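PDB 6TD7: THB11 from Chlamydomonas reinhardtii, which binds heme b as a truncated hemoglobin with pentacoordinate iron, probably taking up oxygen and possibly taking part in nitrite reduction. Local coordinates for residues A[15-20]-A[113-118]; A[76-79]-A[84-87]; A[93-98]-A[129-134]. One frame throughout, in Å; residues are numbered along the deposited sequence.

Interaction 1: residues A[15-20]-A[113-118]; sequences LQRVGG and EVLRGE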
ATOM      1  N   LEU A  15       0.756  11.263 -11.767  1.00 18.00           N
ATOM      2  CA  LEU A  15      -0.697  11.124 -11.707  1.00 20.38           C
ATOM      3  C   LEU A  15      -1.307  11.118 -13.102  1.00 21.54           C
ATOM      4  O   LEU A  15      -2.215  10.329 -13.391  1.00 19.26           O
ATOM      5  CB  LEU A  15      -1.280  12.254 -10.859  1.00 20.97           C
ATOM      6  CG  LEU A  15      -2.797  12.416 -10.755  1.00 28.87           C
ATOM      7  CD1 LEU A  15      -3.439  11.217 -10.090  1.00 24.20           C
ATOM      8  CD2 LEU A  15      -3.112  13.691  -9.987  1.00 29.46           C
ATOM      9  N   GLN A  16      -0.816  11.994 -13.980  1.00 20.35           N
ATOM     10  CA  GLN A  16      -1.267  12.004 -15.365  1.00 25.11           C
ATOM     11  C   GLN A  16      -0.793  10.763 -16.105  1.00 20.36           C
ATOM     12  O   GLN A  16      -1.548  10.168 -16.882  1.00 24.52           O
ATOM     13  CB  GLN A  16      -0.756  13.272 -16.056  1.00 31.97           C
ATOM     14  CG  GLN A  16      -0.904  13.307 -17.571  1.00 42.50           C
ATOM     15  CD  GLN A  16      -0.159  14.477 -18.190  1.00 51.74           C
ATOM     16  OE1 GLN A  16       0.632  15.146 -17.524  1.00 55.92           O
ATOM     17  NE2 GLN A  16      -0.408  14.730 -19.470  1.00 64.80           N
ATOM     18  N   ARG A  17       0.456  10.357 -15.874  1.00 18.35           N
ATOM     19  CA  ARG A  17       1.015   9.246 -16.635  1.00 20.03           C
ATOM     20  C   ARG A  17       0.239   7.959 -16.385  1.00 25.17           C
ATOM     21  O   ARG A  17      -0.044   7.210 -17.328  1.00 20.80           O
ATOM     22  CB  ARG A  17       2.500   9.085 -16.305  1.00 24.24           C
ATOM     23  CG  ARG A  17       3.365  10.144 -16.991  1.00 30.12           C
ATOM     24  CD  ARG A  17       4.861   9.940 -16.786  1.00 27.79           C
ATOM     25  NE  ARG A  17       5.315  10.409 -15.479  1.00 25.67           N
ATOM     26  CZ  ARG A  17       5.899   9.648 -14.553  1.00 29.90           C
ATOM     27  NH1 ARG A  17       6.125   8.359 -14.774  1.00 30.52           N
ATOM     28  NH2 ARG A  17       6.268  10.187 -13.401  1.00 27.95           N
ATOM     29  N   VAL A  18      -0.147   7.696 -15.133  1.00 15.21           N
ATOM     30  CA  VAL A  18      -0.922   6.495 -14.834  1.00 17.83           C
ATOM     31  C   VAL A  18      -2.364   6.580 -15.320  1.00 18.19           C
ATOM     32  O   VAL A  18      -3.084   5.576 -15.271  1.00 22.26           O
ATOM     33  CB  VAL A  18      -0.908   6.194 -13.319  1.00 21.82           C
ATOM     34  CG1 VAL A  18      -1.875   7.093 -12.574  1.00 20.08           C
ATOM     35  CG2 VAL A  18      -1.247   4.731 -13.058  1.00 21.09           C
ATOM     36  N   GLY A  19      -2.806   7.740 -15.796  1.00 18.96           N
ATOM     37  CA  GLY A  19      -4.136   7.881 -16.342  1.00 21.13           C
ATOM     38  C   GLY A  19      -5.110   8.684 -15.509  1.00 20.18           C
ATOM     39  O   GLY A  19      -6.303   8.697 -15.829  1.00 21.75           O
ATOM     40  N   GLY A  20      -4.652   9.342 -14.453  1.00 15.02           N
ATOM     41  CA  GLY A  20      -5.494  10.261 -13.716  1.00 17.98           C
ATOM     42  C   GLY A  20      -6.100   9.651 -12.469  1.00 17.57           C
ATOM     43  O   GLY A  20      -5.900   8.483 -12.123  1.00 16.45           O
ATOM     44  N   GLU A 113       4.772  -1.175 -17.295  1.00 12.39           N
ATOM     45  CA  GLU A 113       5.728  -1.651 -16.298  1.00  7.01           C
ATOM     46  C   GLU A 113       6.655  -0.537 -15.816  1.00 10.34           C
ATOM     47  O   GLU A 113       7.024  -0.506 -14.636  1.00 11.71           O
ATOM     48  CB  GLU A 113       6.543  -2.815 -16.871  1.00 15.87           C
ATOM     49  CG  GLU A 113       7.379  -3.570 -15.832  1.00 13.41           C
ATOM     50  CD  GLU A 113       8.752  -2.952 -15.591  1.00 17.18           C
ATOM     51  OE1 GLU A 113       9.202  -2.139 -16.427  1.00 16.56           O
ATOM     52  OE2 GLU A 113       9.384  -3.289 -14.564  1.00 17.34           O
ATOM     53  N   VAL A 114       7.055   0.378 -16.702  1.00 10.88           N
ATOM     54  CA  VAL A 114       7.995   1.423 -16.288  1.00 12.29           C
ATOM     55  C   VAL A 114       7.365   2.295 -15.208  1.00 13.32           C
ATOM     56  O   VAL A 114       8.025   2.694 -14.240  1.00 14.66           O
ATOM     57  CB  VAL A 114       8.457   2.249 -17.504  1.00 13.50           C
ATOM     58  CG1 VAL A 114       7.313   3.061 -18.090  1.00 19.36           C
ATOM     59  CG2 VAL A 114       9.623   3.157 -17.126  1.00 19.20           C
ATOM     60  N   LEU A 115       6.070   2.579 -15.350  1.00 13.77           N
ATOM     61  CA  LEU A 115       5.311   3.292 -14.327  1.00 13.93           C
ATOM     62  C   LEU A 115       5.162   2.458 -13.061  1.00 12.22           C
ATOM     63  O   LEU A 115       5.321   2.973 -11.947  1.00 12.69           O
ATOM     64  CB  LEU A 115       3.942   3.645 -14.911  1.00 15.69           C
ATOM     65  CG  LEU A 115       2.925   4.531 -14.196  1.00 25.34           C
ATOM     66  CD1 LEU A 115       2.564   4.019 -12.810  1.00 26.19           C
ATOM     67  CD2 LEU A 115       3.449   5.947 -14.153  1.00 33.72           C
ATOM     68  N   ARG A 116       4.833   1.176 -13.207  1.00 11.88           N
ATOM     69  CA  ARG A 116       4.672   0.328 -12.034  1.00  9.46           C
ATOM     70  C   ARG A 116       5.965   0.243 -11.241  1.00 11.66           C
ATOM     71  O   ARG A 116       5.950   0.304 -10.006  1.00  6.37           O
ATOM     72  CB  ARG A 116       4.214  -1.066 -12.451  1.00 12.62           C
ATOM     73  CG  ARG A 116       2.989  -1.064 -13.334  1.00 12.17           C
ATOM     74  CD  ARG A 116       2.329  -2.424 -13.367  1.00 14.24           C
ATOM     75  NE  ARG A 116       3.205  -3.479 -13.875  1.00 16.18           N
ATOM     76  CZ  ARG A 116       3.172  -3.967 -15.116  1.00 14.84           C
ATOM     77  NH1 ARG A 116       2.308  -3.498 -16.003  1.00 13.97           N
ATOM     78  NH2 ARG A 116       4.005  -4.935 -15.469  1.00 16.43           N
ATOM     79  N   GLY A 117       7.098   0.102 -11.929  1.00  9.11           N
ATOM     80  CA  GLY A 117       8.367   0.032 -11.227  1.00 10.19           C
ATOM     81  C   GLY A 117       8.663   1.303 -10.457  1.00  9.90           C
ATOM     82  O   GLY A 117       9.159   1.259  -9.328  1.00  9.12           O
ATOM     83  N   GLU A 118       8.354   2.455 -11.055  1.00 11.33           N
ATOM     84  CA  GLU A 118       8.541   3.730 -10.373  1.00  8.62           C
ATOM     85  C   GLU A 118       7.719   3.800  -9.093  1.00  9.40           C
ATOM     86  O   GLU A 118       8.232   4.173  -8.030  1.00 10.08           O
ATOM     87  CB  GLU A 118       8.159   4.864 -11.326  1.00 13.99           C
ATOM     88  CG  GLU A 118       8.263   6.265 -10.757  1.00 21.51           C
ATOM     89  CD  GLU A 118       7.775   7.303 -11.747  1.00 35.40           C
ATOM     90  OE1 GLU A 118       7.647   6.960 -12.941  1.00 24.69           O
ATOM     91  OE2 GLU A 118       7.508   8.452 -11.340  1.00 29.14           O
TER

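Interaction 2: residues A[76-79]-A[84-87]; sequences SVRI and IIKQ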
ATOM      1  N   SER A  76       3.491   7.168  11.209  1.00 17.05           N
ATOM      2  CA  SER A  76       4.430   6.061  11.098  1.00 16.80           C
ATOM      3  C   SER A  76       3.715   4.770  10.725  1.00 11.68           C
ATOM      4  O   SER A  76       2.790   4.339  11.417  1.00 12.49           O
ATOM      5  CB  SER A  76       5.164   5.886  12.429  1.00 16.74           C
ATOM      6  OG  SER A  76       5.537   4.537  12.632  1.00 18.51           O
ATOM      7  N   VAL A  77       4.167   4.133   9.639  1.00 14.91           N
ATOM      8  CA  VAL A  77       3.495   2.919   9.192  1.00 11.79           C
ATOM      9  C   VAL A  77       3.765   1.747  10.131  1.00 13.71           C
ATOM     10  O   VAL A  77       2.949   0.823  10.218  1.00 14.78           O
ATOM     11  CB  VAL A  77       3.890   2.543   7.749  1.00 14.35           C
ATOM     12  CG1 VAL A  77       3.179   3.444   6.757  1.00 20.72           C
ATOM     13  CG2 VAL A  77       5.406   2.590   7.571  1.00 16.68           C
ATOM     14  N   ARG A  78       4.911   1.730  10.819  1.00 11.62           N
ATOM     15  CA  ARG A  78       5.123   0.683  11.814  1.00 11.69           C
ATOM     16  C   ARG A  78       4.073   0.777  12.916  1.00 13.72           C
ATOM     17  O   ARG A  78       3.474  -0.228  13.312  1.00 14.53           O
ATOM     18  CB  ARG A  78       6.523   0.763  12.422  1.00 16.26           C
ATOM     19  CG  ARG A  78       6.729  -0.248  13.552  1.00 16.23           C
ATOM     20  CD  ARG A  78       8.185  -0.651  13.729  1.00 14.69           C
ATOM     21  NE  ARG A  78       8.376  -1.547  14.871  1.00 18.13           N
ATOM     22  CZ  ARG A  78       8.318  -2.877  14.817  1.00 19.28           C
ATOM     23  NH1 ARG A  78       8.067  -3.495  13.672  1.00 15.76           N
ATOM     24  NH2 ARG A  78       8.511  -3.595  15.914  1.00 20.85           N
ATOM     25  N   ILE A  79       3.852   1.986  13.431  1.00 15.55           N
ATOM     26  CA  ILE A  79       2.846   2.172  14.469  1.00 15.78           C
ATOM     27  C   ILE A  79       1.488   1.696  13.975  1.00 13.32           C
ATOM     28  O   ILE A  79       0.757   0.997  14.687  1.00 16.99           O
ATOM     29  CB  ILE A  79       2.807   3.647  14.911  1.00 18.05           C
ATOM     30  CG1 ILE A  79       4.095   4.010  15.654  1.00 21.66           C
ATOM     31  CG2 ILE A  79       1.571   3.910  15.756  1.00 17.31           C
ATOM     32  CD1 ILE A  79       4.358   3.183  16.898  1.00 29.46           C
ATOM     33  N   ILE A  84      -1.329  -5.647  14.497  1.00 18.92           N
ATOM     34  CA  ILE A  84      -1.426  -6.936  13.820  1.00 16.47           C
ATOM     35  C   ILE A  84      -0.074  -7.643  13.821  1.00 13.81           C
ATOM     36  O   ILE A  84      -0.014  -8.878  13.783  1.00 14.98           O
ATOM     37  CB  ILE A  84      -1.994  -6.798  12.394  1.00 11.14           C
ATOM     38  CG1 ILE A  84      -1.243  -5.763  11.555  1.00 10.90           C
ATOM     39  CG2 ILE A  84      -3.471  -6.430  12.460  1.00 15.96           C
ATOM     40  CD1 ILE A  84      -1.573  -5.861  10.074  1.00 13.21           C
ATOM     41  N   ILE A  85       1.028  -6.886  13.877  1.00 11.04           N
ATOM     42  CA  ILE A  85       2.346  -7.500  14.033  1.00 10.28           C
ATOM     43  C   ILE A  85       2.415  -8.270  15.346  1.00 20.72           C
ATOM     44  O   ILE A  85       2.648  -9.484  15.369  1.00 16.32           O
ATOM     45  CB  ILE A  85       3.458  -6.435  13.956  1.00 13.93           C
ATOM     46  CG1 ILE A  85       3.578  -5.896  12.528  1.00 12.45           C
ATOM     47  CG2 ILE A  85       4.799  -7.017  14.433  1.00 18.31           C
ATOM     48  CD1 ILE A  85       4.557  -4.750  12.379  1.00 15.64           C
ATOM     49  N   LYS A  86       2.195  -7.571  16.466  1.00 16.18           N
ATOM     50  CA  LYS A  86       2.398  -8.176  17.778  1.00 21.71           C
ATOM     51  C   LYS A  86       1.293  -9.171  18.122  1.00 19.63           C
ATOM     52  O   LYS A  86       1.549 -10.188  18.774  1.00 22.58           O
ATOM     53  CB  LYS A  86       2.475  -7.086  18.848  1.00 25.51           C
ATOM     54  CG  LYS A  86       3.691  -6.178  18.728  1.00 27.65           C
ATOM     55  CD  LYS A  86       4.956  -6.908  19.173  1.00 46.53           C
ATOM     56  CE  LYS A  86       6.182  -6.497  18.370  1.00 46.70           C
ATOM     57  NZ  LYS A  86       6.931  -7.698  17.894  1.00 43.83           N
ATOM     58  N   GLN A  87       0.063  -8.893  17.706  1.00 16.88           N
ATOM     59  CA  GLN A  87      -1.045  -9.750  18.106  1.00 21.95           C
ATOM     60  C   GLN A  87      -1.283 -10.901  17.139  1.00 26.60           C
ATOM     61  O   GLN A  87      -1.675 -11.989  17.579  1.00 18.65           O
ATOM     62  CB  GLN A  87      -2.317  -8.912  18.259  1.00 25.43           C
ATOM     63  CG  GLN A  87      -2.203  -7.870  19.361  1.00 30.93           C
ATOM     64  CD  GLN A  87      -3.420  -6.973  19.458  1.00 46.09           C
ATOM     65  OE1 GLN A  87      -4.478  -7.276  18.906  1.00 35.16           O
ATOM     66  NE2 GLN A  87      -3.274  -5.855  20.163  1.00 46.76           N
TER
HETATM   67  O   HOH W   1       8.280  -6.353  15.577  1.00 33.52           O

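Interaction 3: residues A[93-98]-A[129-134]; sequences EDFDLG and AIFTPA. With HEM (protoporphyrin IX containing Fe), chain B.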
ATOM      1  N   GLU A  93       6.705 -11.256   4.888  1.00 11.20           N
ATOM      2  CA  GLU A  93       6.160 -12.030   3.780  1.00 13.88           C
ATOM      3  C   GLU A  93       4.718 -11.643   3.478  1.00 12.81           C
ATOM      4  O   GLU A  93       4.308 -11.681   2.312  1.00  8.17           O
ATOM      5  CB  GLU A  93       6.274 -13.520   4.090  1.00 15.96           C
ATOM      6  CG  GLU A  93       7.712 -14.001   4.190  1.00 23.42           C
ATOM      7  CD  GLU A  93       8.193 -14.133   5.624  1.00 30.15           C
ATOM      8  OE1 GLU A  93       8.856 -15.146   5.928  1.00 46.97           O
ATOM      9  OE2 GLU A  93       7.899 -13.238   6.448  1.00 19.59           O
ATOM     10  N   ASP A  94       3.936 -11.254   4.491  1.00 11.53           N
ATOM     11  CA  ASP A  94       2.590 -10.753   4.220  1.00 11.31           C
ATOM     12  C   ASP A  94       2.651  -9.417   3.484  1.00 11.18           C
ATOM     13  O   ASP A  94       1.861  -9.168   2.567  1.00  6.81           O
ATOM     14  CB  ASP A  94       1.796 -10.610   5.521  1.00  7.27           C
ATOM     15  CG  ASP A  94       1.626 -11.930   6.256  1.00 12.91           C
ATOM     16  OD1 ASP A  94       1.272 -12.938   5.608  1.00 13.98           O
ATOM     17  OD2 ASP A  94       1.839 -11.951   7.489  1.00 15.56           O
ATOM     18  N   PHE A  95       3.606  -8.560   3.852  1.00  7.97           N
ATOM     19  CA  PHE A  95       3.754  -7.287   3.156  1.00  6.94           C
ATOM     20  C   PHE A  95       4.147  -7.496   1.698  1.00 11.78           C
ATOM     21  O   PHE A  95       3.675  -6.771   0.813  1.00  9.70           O
ATOM     22  CB  PHE A  95       4.785  -6.408   3.870  1.00  8.89           C
ATOM     23  CG  PHE A  95       4.722  -4.960   3.464  1.00 15.68           C
ATOM     24  CD1 PHE A  95       3.677  -4.155   3.885  1.00 20.48           C
ATOM     25  CD2 PHE A  95       5.698  -4.405   2.657  1.00 23.73           C
ATOM     26  CE1 PHE A  95       3.607  -2.826   3.510  1.00 23.64           C
ATOM     27  CE2 PHE A  95       5.632  -3.072   2.280  1.00 14.64           C
ATOM     28  CZ  PHE A  95       4.587  -2.285   2.706  1.00 18.88           C
ATOM     29  N   ASP A  96       5.014  -8.476   1.422  1.00  6.79           N
ATOM     30  CA  ASP A  96       5.349  -8.797   0.038  1.00 11.03           C
ATOM     31  C   ASP A  96       4.092  -9.112  -0.766  1.00 11.54           C
ATOM     32  O   ASP A  96       3.925  -8.646  -1.898  1.00 13.90           O
ATOM     33  CB  ASP A  96       6.312  -9.987  -0.021  1.00  9.38           C
ATOM     34  CG  ASP A  96       7.709  -9.658   0.482  1.00 18.66           C
ATOM     35  OD1 ASP A  96       8.086  -8.467   0.554  1.00 12.09           O
ATOM     36  OD2 ASP A  96       8.445 -10.622   0.783  1.00 17.81           O
ATOM     37  N   LEU A  97       3.199  -9.920  -0.197  1.00  7.71           N
ATOM     38  CA  LEU A  97       1.958 -10.257  -0.889  1.00 10.54           C
ATOM     39  C   LEU A  97       1.134  -9.005  -1.165  1.00  9.80           C
ATOM     40  O   LEU A  97       0.583  -8.843  -2.261  1.00 11.88           O
ATOM     41  CB  LEU A  97       1.180 -11.267  -0.052  1.00 14.81           C
ATOM     42  CG  LEU A  97       0.062 -12.105  -0.662  1.00 23.16           C
ATOM     43  CD1 LEU A  97       0.408 -12.627  -2.044  1.00 24.41           C
ATOM     44  CD2 LEU A  97      -0.220 -13.258   0.293  1.00 36.11           C
ATOM     45  N   GLY A  98       1.038  -8.109  -0.182  1.00 12.43           N
ATOM     46  CA  GLY A  98       0.371  -6.841  -0.418  1.00 13.26           C
ATOM     47  C   GLY A  98       0.978  -6.070  -1.573  1.00 13.77           C
ATOM     48  O   GLY A  98       0.259  -5.502  -2.399  1.00 10.17           O
ATOM     49  N   ALA A 129      10.339   0.108   6.948  1.00 11.80           N
ATOM     50  CA  ALA A 129       9.755   0.993   7.948  1.00  9.21           C
ATOM     51  C   ALA A 129       8.805   0.235   8.866  1.00 12.36           C
ATOM     52  O   ALA A 129       8.825   0.425  10.088  1.00 13.28           O
ATOM     53  CB  ALA A 129       9.021   2.152   7.272  1.00 14.47           C
ATOM     54  N   ILE A 130       7.969  -0.633   8.296  1.00  8.06           N
ATOM     55  CA  ILE A 130       6.959  -1.325   9.089  1.00  8.73           C
ATOM     56  C   ILE A 130       7.603  -2.309  10.061  1.00 10.49           C
ATOM     57  O   ILE A 130       7.160  -2.440  11.208  1.00 11.63           O
ATOM     58  CB  ILE A 130       5.948  -2.024   8.162  1.00  7.27           C
ATOM     59  CG1 ILE A 130       4.996  -0.990   7.555  1.00 11.32           C
ATOM     60  CG2 ILE A 130       5.177  -3.086   8.927  1.00 11.15           C
ATOM     61  CD1 ILE A 130       4.153  -1.515   6.424  1.00 11.80           C
ATOM     62  N   PHE A 131       8.649  -3.016   9.632  1.00 10.03           N
ATOM     63  CA  PHE A 131       9.126  -4.187  10.360  1.00 11.94           C
ATOM     64  C   PHE A 131      10.443  -3.986  11.093  1.00 13.57           C
ATOM     65  O   PHE A 131      10.906  -4.917  11.761  1.00 16.06           O
ATOM     66  CB  PHE A 131       9.244  -5.377   9.394  1.00 10.79           C
ATOM     67  CG  PHE A 131       7.929  -5.792   8.814  1.00  9.50           C
ATOM     68  CD1 PHE A 131       7.010  -6.485   9.588  1.00 13.70           C
ATOM     69  CD2 PHE A 131       7.589  -5.460   7.515  1.00 13.62           C
ATOM     70  CE1 PHE A 131       5.783  -6.853   9.067  1.00 13.55           C
ATOM     71  CE2 PHE A 131       6.364  -5.826   6.991  1.00 12.49           C
ATOM     72  CZ  PHE A 131       5.461  -6.523   7.768  1.00 11.36           C
ATOM     73  N   THR A 132      11.051  -2.809  11.022  1.00 14.06           N
ATOM     74  CA  THR A 132      12.286  -2.574  11.759  1.00 14.87           C
ATOM     75  C   THR A 132      11.959  -2.076  13.159  1.00 16.08           C
ATOM     76  O   THR A 132      11.327  -1.020  13.295  1.00 14.69           O
ATOM     77  CB  THR A 132      13.164  -1.564  11.040  1.00 12.39           C
ATOM     78  OG1 THR A 132      13.537  -2.077   9.756  1.00 12.44           O
ATOM     79  CG2 THR A 132      14.423  -1.298  11.858  1.00 17.69           C
ATOM     80  N   PRO A 133      12.343  -2.793  14.218  1.00 17.02           N
ATOM     81  CA  PRO A 133      12.091  -2.284  15.572  1.00 20.80           C
ATOM     82  C   PRO A 133      12.692  -0.903  15.779  1.00 19.37           C
ATOM     83  O   PRO A 133      13.783  -0.593  15.296  1.00 19.19           O
ATOM     84  CB  PRO A 133      12.762  -3.328  16.475  1.00 18.08           C
ATOM     85  CG  PRO A 133      12.741  -4.577  15.683  1.00 19.33           C
ATOM     86  CD  PRO A 133      12.899  -4.160  14.242  1.00 18.90           C
ATOM     87  N   ALA A 134      11.971  -0.078  16.528  1.00 25.70           N
ATOM     88  CA  ALA A 134      12.410   1.272  16.841  1.00 28.41           C
ATOM     89  C   ALA A 134      12.115   1.544  18.306  1.00 34.95           C
ATOM     90  O   ALA A 134      11.135   1.042  18.862  1.00 33.05           O
ATOM     91  CB  ALA A 134      11.716   2.310  15.952  1.00 22.29           C
TER
HETATM   92  CHA HEM B 201      -2.835   1.020   7.923  1.00 16.99           C
HETATM   93  CHB HEM B 201      -3.061  -3.832   7.458  1.00 14.35           C
HETATM   94  CHC HEM B 201      -0.317  -3.724   3.450  1.00 15.80           C
HETATM   95  CHD HEM B 201       0.309   1.091   4.161  1.00 17.70           C
HETATM   96  C1A HEM B 201      -3.178  -0.302   8.143  1.00 13.79           C
HETATM   97  C2A HEM B 201      -4.084  -0.842   9.147  1.00 14.61           C
HETATM   98  C3A HEM B 201      -4.125  -2.169   8.993  1.00 13.97           C
HETATM   99  C4A HEM B 201      -3.261  -2.537   7.898  1.00 17.98           C
HETATM  100  CMA HEM B 201      -4.956  -3.169   9.824  1.00 19.25           C
HETATM  101  CAA HEM B 201      -4.898  -0.063  10.207  1.00 26.87           C
HETATM  102  CBA HEM B 201      -4.019   0.812  11.086  1.00 35.16           C
HETATM  103  CGA HEM B 201      -4.898   1.726  11.907  1.00 31.71           C
HETATM  104  O1A HEM B 201      -4.384   2.282  12.912  1.00 59.51           O
HETATM  105  O2A HEM B 201      -6.098   1.905  11.567  1.00 22.05           O
HETATM  106  C1B HEM B 201      -2.395  -4.214   6.311  1.00 15.16           C
HETATM  107  C2B HEM B 201      -2.361  -5.552   5.759  1.00 15.96           C
HETATM  108  C3B HEM B 201      -1.600  -5.538   4.661  1.00 10.85           C
HETATM  109  C4B HEM B 201      -1.124  -4.184   4.465  1.00 15.78           C
HETATM  110  CMB HEM B 201      -3.074  -6.786   6.353  1.00 19.83           C
HETATM  111  CAB HEM B 201      -1.310  -6.767   3.769  1.00 15.11           C
HETATM  112  CBB HEM B 201      -0.323  -6.774   2.871  1.00 17.47           C
HETATM  113  C1C HEM B 201       0.053  -2.403   3.311  1.00 15.70           C
HETATM  114  C2C HEM B 201       0.831  -1.903   2.211  1.00 17.86           C
HETATM  115  C3C HEM B 201       1.027  -0.600   2.396  1.00 19.82           C
HETATM  116  C4C HEM B 201       0.350  -0.185   3.616  1.00 16.69           C
HETATM  117  CMC HEM B 201       1.377  -2.756   1.045  1.00 22.84           C
HETATM  118  CAC HEM B 201       1.825   0.281   1.419  1.00 25.28           C
HETATM  119  CBC HEM B 201       2.580   1.271   1.894  1.00 35.32           C
HETATM  120  C1D HEM B 201      -0.552   1.497   5.170  1.00 20.78           C
HETATM  121  C2D HEM B 201      -0.886   2.864   5.512  1.00 14.40           C
HETATM  122  C3D HEM B 201      -1.738   2.840   6.546  1.00 13.65           C
HETATM  123  C4D HEM B 201      -2.005   1.462   6.899  1.00 11.66           C
HETATM  124  CMD HEM B 201      -0.328   4.111   4.796  1.00 12.78           C
HETATM  125  CAD HEM B 201      -2.396   4.050   7.230  1.00 14.86           C
HETATM  126  CBD HEM B 201      -1.540   4.689   8.304  1.00 26.31           C
HETATM  127  CGD HEM B 201      -2.325   5.913   8.691  1.00 19.38           C
HETATM  128  O1D HEM B 201      -2.002   7.020   8.185  1.00 20.57           O
HETATM  129  O2D HEM B 201      -3.297   5.767   9.476  1.00 21.54           O
HETATM  130  NA  HEM B 201      -2.697  -1.373   7.404  1.00 12.75           N
HETATM  131  NB  HEM B 201      -1.631  -3.401   5.492  1.00 11.26           N
HETATM  132  NC  HEM B 201      -0.236  -1.326   4.149  1.00 13.78           N
HETATM  133  ND  HEM B 201      -1.255   0.675   6.038  1.00 11.13           N
HETATM  134 FE   HEM B 201      -1.463  -1.306   5.758  1.00 21.92          FE

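Interaction 1: residues A[15-20]-A[113-118]
R17 and E118 are joined by a two-pronged salt bridge. The guanidinium meets the carboxylate end-on: NH1 of R17 reaches OE1 of E118 at 2.8 Å, and NH2 of R17 reaches OE2 of E118 at 3.0 Å. Each oxygen accepts through its syn lone pair, both bonds are nearly straight, and the two planes lie only 13° apart, so the pairing is flat and its rotation fixed. The glutamate arrives as an extended arm, with CG anti to the backbone N (chi1 178°), while the arginine chain bends at chi3 to swing its far edge round. NE of R17 is also bonded, to the carbonyl of G12, which probably steadies the guanidinium.

Beside the charges the contact is apolar. The two methyls of L115 divide the work: CD1 rests on CG2 of V18 at 3.9 Å, and CD2 comes obliquely to the guanidinium, 3.7 Å from NH1 of R17, and also meets CB of R17. A branched leucine suits this buried position, covering the valine and the aliphatic root of R17 at once.

V18 is followed by a Schellman motif at G19, where a CB would jam against the preceding carbonyl O, and G20 takes the N-cap position of helix 21-36. A short N-terminal helix ended by paired glycines and resting on helix 113-123 is consistent with the glycine-rich A-B corner of truncated globins.

Interaction 2: residues A[76-79]-A[84-87]
The guanidinium of R78 has a water in its plane, at its edge, whereas CD1 of I85 and CE of K86 approach it obliquely. Both segments belong to helix 77-88, the proximal helix of this globin, which carries the axial heme ligand H81; R78 and I85 are seven residues, two turns, apart on it. The helix starts at S76, an N-cap whose short hydroxyl side chain suits the role: OG of S76 accepts from the backbone N of I79 at 3.2 Å.

The arginine spans the two turns because a chi1 of 175° turns its chain away from its own amide and the chain then stays extended as far as NE. It crosses the isoleucine at about a right angle, and the methyl CD1 of I85 lies 3.9 Å from NH1 of R78. The contact is a van der Waals one, and I85 suits the place: its branched chain also meets F90 and I130. The guanidinium is well supplied with acceptors elsewhere, NH1 bonding to the carbonyl of I130 and NE forming a salt bridge with D137.

K86 stands at the solvent-facing margin, where a flexible, charged chain is at home. NZ of K86 and NH2 of R78 are 4.8 Å apart, and the water between these like charges would probably ease their repulsion. Its oxygen accepts from both, lying 2.8 Å from NH2 of R78 and 3.0 Å from NZ of K86.

Interaction 3: residues A[93-98]-A[129-134]
Helices 92-108 and 125-131, within these segments, come closest at F95 and I130, whose CA atoms are 9.0 Å apart. A chi1 of -164° carries the F95 ring out between the other helix and the heme. There CE1 of F95 is tightly held, 3.2 Å from CD1 of I130 and 3.2 Å from C2C of the heme, while CZ lies near the methyl CMC. F131 presents its own ring edge, CE2 lying 3.5 Å from CB of F95. The F131 ring is itself backed by its neighbour, CG2 of I130 lying 3.4 Å above the plane and over its centre, so the branched isoleucine serves both phenylalanines. Were F95 replaced by an alanine, CD1 of I130 and the pyrrole at C2C would probably lose their common neighbour, opening a gap beside the cofactor. G98 suits its position too, since a CB there would clash with the heme vinyl carbon CBB. I130 also touches the axial ligand H81. With only carbon groups meeting, the contact gains its stability from dispersion and exclusion of water, and gives the heme a nonpolar wall.

Interactions 2 and 3 are neighbours, their centres 9 Å apart on the same side of the chain's centre, while interaction 1 lies across it, about 29 Å from interaction 2 and 24 Å from interaction 3, centre to centre. In sequence, interaction 2 is nested within the loop closed by interaction 1 and comes before interaction 3, whereas interactions 1 and 3 cross. Helix 77-88 leads into helix 92-108, which is followed by helices 113-123 and 125-131. R78 packs against 129-132, so interactions 2 and 3 touch, and the helix bearing the axial ligand meets the wall of the heme pocket. Interaction 1, away from the heme, joins the short helix 14-17 to helix 113-123 within the same all-helical globin domain.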